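PTS EIIA type-4 domain-containing protein (Streptococcus agalactiae NEM316, PDB 4TKZ) probably acts as the EIIA component of a mannose-type sugar phosphotransferase system, passing on phosphate during sugar uptake. Local coordinates at residues Lys56-Leu61 and Lys83-Leu88. Numbering follows the deposited sequence.
Sequences KEILVL and KKIKVL
K56 opens the pairing with its carbonyl: O accepts a hydrogen bond from the backbone N of K84 at 2.6 Å, the first of five hydrogen bonds that join two parallel strands whose axes differ by 14°. E57 makes no backbone hydrogen bond to 83-88, but its chain, bent at chi2 (-76°), brings OE1 to 3.3 Å from CB of K84, alongside the aliphatic root of the lysine. The same OE1 accepts a hydrogen bond from N of V109, while NZ of K84 stays 6.7 Å from OE2 of E57, too far for a salt bridge. I58 hydrogen-bonds through both N and O, to K84 and K86, and on the other face its CD1 lies 3.9 Å from CG1 of I85. L59 turns CG anti to its backbone N (chi1 177°), and CD1 comes to 3.8 Å from CB of K86 and 4.1 Å from CG of L88. V60 repeats the pattern of I58, its N donating to O of K86 and its O accepting from N of L88, and its CG2 packs 3.9 Å from I85 CG2. L61 lies alongside L88, CD2 to CD1 4.0 Å. Helix 68-76 makes the right-handed beta-alpha-beta crossover and packs on V60 and V87; helices 93-102 and 110-122 pack on L59 and L88, strand 3-9 flanks 57-61, and L88 pairs antiparallel with a strand of the second subunit.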
loop_
_atom_site.group_PDB
_atom_site.type_symbol
_atom_site.label_atom_id
_atom_site.label_comp_id
_atom_site.label_asym_id
_atom_site.label_seq_id
_atom_site.Cartn_x
_atom_site.Cartn_y
_atom_site.Cartn_z
ATOM N N LYS A 56 -6.081 -14.752 19.587
ATOM C CA LYS A 56 -5.585 -16.075 19.230
ATOM C C LYS A 56 -5.332 -16.188 17.727
ATOM O O LYS A 56 -4.430 -16.912 17.288
ATOM C CB LYS A 56 -6.592 -17.128 19.701
ATOM C CG LYS A 56 -6.337 -18.552 19.240
ATOM C CD LYS A 56 -7.476 -19.456 19.711
ATOM C CE LYS A 56 -7.358 -20.873 19.170
ATOM N NZ LYS A 56 -8.554 -21.697 19.526
ATOM N N GLU A 57 -6.136 -15.464 16.949
ATOM C CA GLU A 57 -6.052 -15.465 15.491
ATOM C C GLU A 57 -5.734 -14.051 15.027
ATOM O O GLU A 57 -6.559 -13.149 15.175
ATOM C CB GLU A 57 -7.387 -15.915 14.898
ATOM C CG GLU A 57 -7.878 -17.260 15.426
ATOM C CD GLU A 57 -7.140 -18.442 14.826
ATOM O OE1 GLU A 57 -6.383 -18.248 13.850
ATOM O OE2 GLU A 57 -7.325 -19.573 15.328
ATOM N N ILE A 58 -4.539 -13.860 14.475
ATOM C CA ILE A 58 -4.021 -12.520 14.190
ATOM C C ILE A 58 -3.380 -12.422 12.811
ATOM O O ILE A 58 -2.502 -13.214 12.450
ATOM C CB ILE A 58 -2.991 -12.079 15.257
ATOM C CG1 ILE A 58 -3.652 -12.003 16.632
ATOM C CG2 ILE A 58 -2.370 -10.732 14.914
ATOM C CD1 ILE A 58 -2.792 -12.565 17.743
ATOM N N LEU A 59 -3.828 -11.447 12.028
ATOM C CA LEU A 59 -3.216 -11.216 10.735
ATOM C C LEU A 59 -2.445 -9.909 10.797
ATOM O O LEU A 59 -3.023 -8.852 11.046
ATOM C CB LEU A 59 -4.281 -11.180 9.628
ATOM C CG LEU A 59 -3.762 -10.876 8.220
ATOM C CD1 LEU A 59 -2.732 -11.903 7.751
ATOM C CD2 LEU A 59 -4.913 -10.792 7.240
ATOM N N VAL A 60 -1.141 -9.987 10.562
ATOM C CA VAL A 60 -0.295 -8.802 10.576
ATOM C C VAL A 60 0.096 -8.393 9.163
ATOM O O VAL A 60 0.773 -9.140 8.431
ATOM C CB VAL A 60 0.985 -9.004 11.397
ATOM C CG1 VAL A 60 1.765 -7.696 11.432
ATOM C CG2 VAL A 60 0.655 -9.480 12.810
ATOM N N LEU A 61 -0.334 -7.198 8.771
ATOM C CA LEU A 61 -0.047 -6.719 7.431
ATOM C C LEU A 61 1.079 -5.696 7.488
ATOM O O LEU A 61 0.949 -4.655 8.124
ATOM C CB LEU A 61 -1.312 -6.102 6.824
ATOM C CG LEU A 61 -2.512 -7.045 6.942
ATOM C CD1 LEU A 61 -3.759 -6.378 6.349
ATOM C CD2 LEU A 61 -2.204 -8.364 6.227
ATOM N N LYS A 83 -1.129 -19.102 19.822
ATOM C CA LYS A 83 -1.602 -18.039 18.946
ATOM C C LYS A 83 -1.310 -18.406 17.504
ATOM O O LYS A 83 -0.277 -19.008 17.201
ATOM C CB LYS A 83 -0.924 -16.711 19.267
ATOM C CG LYS A 83 -1.263 -16.144 20.639
ATOM C CD LYS A 83 -0.738 -14.724 20.758
ATOM C CE LYS A 83 -0.975 -14.166 22.143
ATOM N NZ LYS A 83 -2.403 -14.243 22.542
ATOM N N LYS A 84 -2.229 -18.047 16.616
ATOM C CA LYS A 84 -1.987 -18.169 15.185
ATOM C C LYS A 84 -1.735 -16.771 14.629
ATOM O O LYS A 84 -2.649 -15.956 14.546
ATOM C CB LYS A 84 -3.177 -18.837 14.496
ATOM C CG LYS A 84 -3.314 -20.320 14.829
ATOM C CD LYS A 84 -2.170 -21.127 14.232
ATOM C CE LYS A 84 -2.022 -22.488 14.905
ATOM N NZ LYS A 84 -1.320 -22.394 16.221
ATOM N N ILE A 85 -0.483 -16.484 14.295
ATOM C CA ILE A 85 -0.114 -15.165 13.794
ATOM C C ILE A 85 0.454 -15.286 12.387
ATOM O O ILE A 85 1.509 -15.884 12.189
ATOM C CB ILE A 85 0.906 -14.472 14.710
ATOM C CG1 ILE A 85 0.341 -14.333 16.128
ATOM C CG2 ILE A 85 1.286 -13.107 14.152
ATOM C CD1 ILE A 85 1.373 -13.937 17.192
ATOM N N LYS A 86 -0.265 -14.736 11.409
ATOM C CA LYS A 86 0.223 -14.695 10.039
ATOM C C LYS A 86 0.824 -13.321 9.760
ATOM O O LYS A 86 0.256 -12.295 10.143
ATOM C CB LYS A 86 -0.925 -14.979 9.059
ATOM C CG LYS A 86 -1.374 -16.439 9.043
ATOM C CD LYS A 86 -0.296 -17.330 8.432
ATOM C CE LYS A 86 -0.849 -18.699 8.046
ATOM N NZ LYS A 86 0.214 -19.733 7.871
ATOM N N VAL A 87 1.971 -13.305 9.092
ATOM C CA VAL A 87 2.669 -12.060 8.791
ATOM C C VAL A 87 2.870 -11.926 7.290
ATOM O O VAL A 87 3.584 -12.731 6.676
ATOM C CB VAL A 87 4.045 -12.017 9.482
ATOM C CG1 VAL A 87 4.770 -10.711 9.168
ATOM C CG2 VAL A 87 3.883 -12.204 10.999
ATOM N N LEU A 88 2.236 -10.916 6.691
ATOM C CA LEU A 88 2.418 -10.660 5.264
ATOM C C LEU A 88 3.214 -9.375 5.031
ATOM O O LEU A 88 3.121 -8.431 5.817
ATOM C CB LEU A 88 1.064 -10.536 4.540
ATOM C CG LEU A 88 -0.003 -11.605 4.762
ATOM C CD1 LEU A 88 -1.183 -11.394 3.785
ATOM C CD2 LEU A 88 0.593 -12.994 4.599
#